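Local coordinates for bifunctional thiamine biosynthesis protein ThiDN (Methanocaldococcus jannaschii DSM 2661, PDB 2PHP) that probably condenses a thiazole phosphate with hydroxymethylpyrimidine diphosphate into thiamine phosphate through this C-terminal ThiN domain, its N-terminal part probably being a hydroxymethylpyrimidine (phosphate) kinase, at residues Val11-Leu15 against Ile37-Leu41; Lys48-Thr54 against Gly69-Ala75. All coordinates share one frame; numbering follows the deposited sequence.

Contact 1 of 2, residues Val11-Leu15 against Ile37-Leu41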
# COMPACT_ATOMS: atom_id res chain seq x y z
N VAL B 11 -5.33 18.93 13.56
CA VAL B 11 -5.37 18.91 12.10
C VAL B 11 -5.14 17.49 11.55
O VAL B 11 -5.87 17.03 10.68
CB VAL B 11 -4.32 19.86 11.49
CG1 VAL B 11 -4.18 19.62 9.99
CG2 VAL B 11 -4.72 21.31 11.76
N ILE B 12 -4.11 16.82 12.06
CA ILE B 12 -3.82 15.46 11.62
C ILE B 12 -5.02 14.54 11.90
O ILE B 12 -5.37 13.71 11.07
CB ILE B 12 -2.57 14.89 12.32
CG1 ILE B 12 -1.32 15.64 11.86
CG2 ILE B 12 -2.46 13.38 12.05
CD1 ILE B 12 -1.08 15.63 10.37
N LYS B 13 -5.64 14.71 13.07
CA LYS B 13 -6.80 13.88 13.42
C LYS B 13 -8.01 14.15 12.50
O LYS B 13 -8.74 13.23 12.15
CB LYS B 13 -7.23 14.11 14.88
CG LYS B 13 -6.34 13.46 15.92
CD LYS B 13 -7.01 13.49 17.30
CE LYS B 13 -6.00 13.12 18.39
NZ LYS B 13 -6.42 13.57 19.74
N ASN B 14 -8.21 15.41 12.12
CA ASN B 14 -9.32 15.76 11.25
C ASN B 14 -9.12 15.16 9.87
O ASN B 14 -10.03 14.56 9.30
CB ASN B 14 -9.47 17.28 11.13
CG ASN B 14 -9.95 17.91 12.41
OD1 ASN B 14 -10.67 17.28 13.18
ND2 ASN B 14 -9.58 19.17 12.63
N LEU B 15 -7.92 15.31 9.32
CA LEU B 15 -7.60 14.76 8.01
C LEU B 15 -7.73 13.24 8.01
O LEU B 15 -8.30 12.65 7.08
CB LEU B 15 -6.18 15.16 7.59
CG LEU B 15 -6.08 16.57 7.01
CD1 LEU B 15 -4.64 17.05 6.98
CD2 LEU B 15 -6.68 16.55 5.62
N ILE B 37 -6.60 16.04 -0.25
CA ILE B 37 -7.38 16.77 0.75
C ILE B 37 -6.37 17.37 1.72
O ILE B 37 -5.42 16.69 2.15
CB ILE B 37 -8.39 15.83 1.47
CG1 ILE B 37 -9.27 16.65 2.43
CG2 ILE B 37 -7.66 14.72 2.18
CD1 ILE B 37 -10.49 15.92 2.91
N ALA B 38 -6.57 18.64 2.05
CA ALA B 38 -5.67 19.36 2.93
C ALA B 38 -6.39 20.20 3.98
O ALA B 38 -7.54 20.61 3.81
CB ALA B 38 -4.77 20.27 2.10
N GLU B 39 -5.68 20.45 5.08
CA GLU B 39 -6.22 21.25 6.17
C GLU B 39 -5.05 21.99 6.80
O GLU B 39 -3.96 21.44 6.96
CB GLU B 39 -6.91 20.37 7.21
CG GLU B 39 -7.72 21.17 8.24
CD GLU B 39 -8.42 20.28 9.26
OE1 GLU B 39 -9.16 19.36 8.85
OE2 GLU B 39 -8.24 20.51 10.48
N SER B 40 -5.30 23.25 7.16
CA SER B 40 -4.26 24.07 7.76
C SER B 40 -4.54 24.39 9.21
O SER B 40 -5.66 24.20 9.72
CB SER B 40 -4.15 25.39 7.02
OG SER B 40 -5.26 26.21 7.34
N LEU B 41 -3.51 24.90 9.87
CA LEU B 41 -3.62 25.36 11.24
C LEU B 41 -4.29 26.72 11.06
O LEU B 41 -4.33 27.27 9.94
CB LEU B 41 -2.23 25.56 11.84
CG LEU B 41 -1.40 24.34 12.22
CD1 LEU B 41 0.06 24.77 12.44
CD2 LEU B 41 -1.98 23.70 13.48
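Asn14 and Glu39 make the polar link between helix 8-22 and strand 37-40. The amide ND2 of Asn14 donates to OE2 of Glu39 over 2.9 Å in a nearly straight bond (167° at the hydrogen) that reaches the syn lone pair of the carboxylate and lies close to the amide plane, although the two flat groups are turned 33° apart. Glu39 extends there because its CG stands anti to the backbone N (chi1 -169°) and the chain runs straight on. The carboxylate is buried but well satisfied: OE2 also meets Arg94 in a salt bridge, and OE1 accepts from the backbone N of Ala167, so its negative charge is probably stabilised.

Apolar contacts lie beside this bond. CG of Leu15 sits 3.9 Å from CB of Glu39, CD2 of Leu15 meets CG2 of Ile37 at 4.0 Å, and CG2 of Val11 touches CD2 of Leu41. The other methyl of Val11, CG1, makes a van der Waals contact with a carbonyl, the backbone O of Glu39, at 3.5 Å.

The helix thus lies along one face of the mixed sheet, roughly antiparallel to strand 37-40; Val11, Ile12 and Leu15 also reach strand 71-73, and helix 167-185 adjoins Asn14, Leu15 and Ile37.

Contact 2 of 2, residues Lys48-Thr54 against Gly69-Ala75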
# COMPACT_ATOMS: atom_id res chain seq x y z
N LYS B 48 3.72 25.16 4.68
CA LYS B 48 4.25 24.28 5.72
C LYS B 48 3.26 24.12 6.88
O LYS B 48 3.33 23.16 7.63
CB LYS B 48 5.56 24.84 6.27
CG LYS B 48 6.70 24.94 5.27
CD LYS B 48 7.14 23.58 4.79
CE LYS B 48 8.65 23.52 4.58
NZ LYS B 48 9.17 24.60 3.69
N ASP B 49 2.34 25.07 7.02
CA ASP B 49 1.33 24.98 8.07
C ASP B 49 0.12 24.22 7.54
O ASP B 49 -0.92 24.18 8.19
CB ASP B 49 0.90 26.37 8.54
CG ASP B 49 1.98 27.11 9.31
OD1 ASP B 49 2.96 26.46 9.75
OD2 ASP B 49 1.85 28.34 9.49
N VAL B 50 0.25 23.62 6.36
CA VAL B 50 -0.85 22.87 5.75
C VAL B 50 -0.50 21.40 5.59
O VAL B 50 0.57 21.07 5.07
CB VAL B 50 -1.19 23.43 4.35
CG1 VAL B 50 -2.41 22.70 3.78
CG2 VAL B 50 -1.44 24.93 4.43
N ALA B 51 -1.38 20.51 6.04
CA ALA B 51 -1.14 19.07 5.92
C ALA B 51 -2.03 18.41 4.86
O ALA B 51 -3.17 18.84 4.64
CB ALA B 51 -1.35 18.37 7.25
N ALA B 52 -1.49 17.38 4.21
CA ALA B 52 -2.22 16.65 3.17
C ALA B 52 -1.49 15.37 2.77
O ALA B 52 -0.44 15.07 3.33
CB ALA B 52 -2.40 17.54 1.95
N LEU B 53 -2.03 14.63 1.80
CA LEU B 53 -1.40 13.39 1.36
C LEU B 53 -0.11 13.66 0.60
O LEU B 53 -0.04 14.60 -0.16
CB LEU B 53 -2.35 12.59 0.45
CG LEU B 53 -3.60 12.04 1.13
CD1 LEU B 53 -4.53 11.41 0.11
CD2 LEU B 53 -3.20 11.04 2.18
N THR B 54 0.89 12.82 0.83
CA THR B 54 2.17 12.96 0.15
C THR B 54 1.97 12.41 -1.27
O THR B 54 2.72 12.74 -2.19
CB THR B 54 3.28 12.17 0.89
OG1 THR B 54 2.81 10.85 1.18
CG2 THR B 54 3.66 12.88 2.19
N GLY B 69 -0.01 7.47 -0.11
CA GLY B 69 0.83 8.33 0.70
C GLY B 69 0.38 8.52 2.13
O GLY B 69 -0.58 7.88 2.59
N ASP B 70 1.06 9.41 2.85
CA ASP B 70 0.76 9.68 4.25
C ASP B 70 0.37 11.13 4.42
O ASP B 70 0.64 11.97 3.56
CB ASP B 70 2.00 9.42 5.12
CG ASP B 70 2.60 8.06 4.86
OD1 ASP B 70 1.88 7.05 5.00
OD2 ASP B 70 3.80 8.01 4.53
N ILE B 71 -0.26 11.43 5.56
CA ILE B 71 -0.65 12.79 5.84
C ILE B 71 0.53 13.46 6.51
O ILE B 71 1.00 13.01 7.55
CB ILE B 71 -1.87 12.85 6.75
CG1 ILE B 71 -3.08 12.32 6.00
CG2 ILE B 71 -2.10 14.27 7.21
CD1 ILE B 71 -4.34 12.26 6.83
N GLU B 72 1.01 14.54 5.90
CA GLU B 72 2.13 15.27 6.44
C GLU B 72 2.00 16.75 6.11
O GLU B 72 1.44 17.12 5.07
CB GLU B 72 3.43 14.72 5.84
CG GLU B 72 3.65 13.24 6.12
CD GLU B 72 4.77 13.00 7.13
OE1 GLU B 72 4.74 13.63 8.22
OE2 GLU B 72 5.66 12.18 6.82
N PHE B 73 2.52 17.59 7.01
CA PHE B 73 2.50 19.02 6.80
C PHE B 73 3.47 19.37 5.67
O PHE B 73 4.54 18.77 5.55
CB PHE B 73 2.91 19.75 8.08
CG PHE B 73 1.79 19.93 9.04
CD1 PHE B 73 0.94 21.03 8.93
CD2 PHE B 73 1.53 18.97 10.01
CE1 PHE B 73 -0.15 21.16 9.76
CE2 PHE B 73 0.44 19.09 10.86
CZ PHE B 73 -0.41 20.19 10.74
N GLY B 74 3.09 20.34 4.86
CA GLY B 74 3.94 20.74 3.76
C GLY B 74 3.85 19.81 2.57
O GLY B 74 4.52 20.01 1.57
N ALA B 75 3.01 18.79 2.67
CA ALA B 75 2.88 17.85 1.56
C ALA B 75 2.37 18.50 0.27
O ALA B 75 2.88 18.21 -0.81
CB ALA B 75 1.99 16.66 1.93
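Phe73 and Thr54 are set by their first torsions at either end of this antiparallel strand pair. With CG anti to its own carbonyl carbon (chi1 -83°), Phe73 lays its ring over Ala51, whose CB stands 3.7 Å from the ring centroid and only 4° off the normal, a CH-pi contact; the O of Asp49 comes to the ring edge, and Lys8 makes a cation-pi contact with the ring. Thr54 (chi1 48°) holds OG1 between its backbone N and carbonyl carbon, where it accepts from the N of Asp70 at 2.8 Å. The same hydroxyl is hydrogen-bonded to Tyr66 of the third subunit, another copy of the protein.

Between these ends, Ala52 and Glu72 form a hydrogen-bonded pair, with N of Ala52 to O of Glu72 at 3.1 Å and N of Glu72 to O of Ala52 at 3.0 Å. Ala51-Phe73 and Leu53-Ile71 are the flanking non-hydrogen-bonded pairs. The chain then leaves through a type II turn from Glu72 to Ala75, in which Gly74, at positive phi, gives its N-H to O of Val50.

With an alanine at Phe73, the methyl of Ala51 would probably lose its aromatic cover and Lys8 its cation-pi partner. The chemistry implies a backbone-held sheet edge, apolar beneath helix 8-22, tied to the third subunit by Thr54, through hydroxyl and backbone, and to the second by the salt bridge from Asp70 to Lys23 of that subunit.

Contacts 1 and 2 share the mixed sheet of the ThiN domain, their centres about 8 Å apart. Strands 37-40 and 50-53 are neighbours there, joined by probable hydrogen bonds from N of Ala51 to O of Glu39 (2.9 Å) and from N of Leu41 to O of Asp49 (3.2 Å). Contact 1 lays a helix on the sheet, whereas contact 2 extends it to strand 71-73, outermost within the chain. Leu15 belongs to both surroundings, its CD1 lying 3.3 Å from O of Ala51, and O of Ile37 packs against CB of Ala52 at 3.1 Å. Both contacts touch the second subunit, and contact 2, at the edge strand, reaches the third as well.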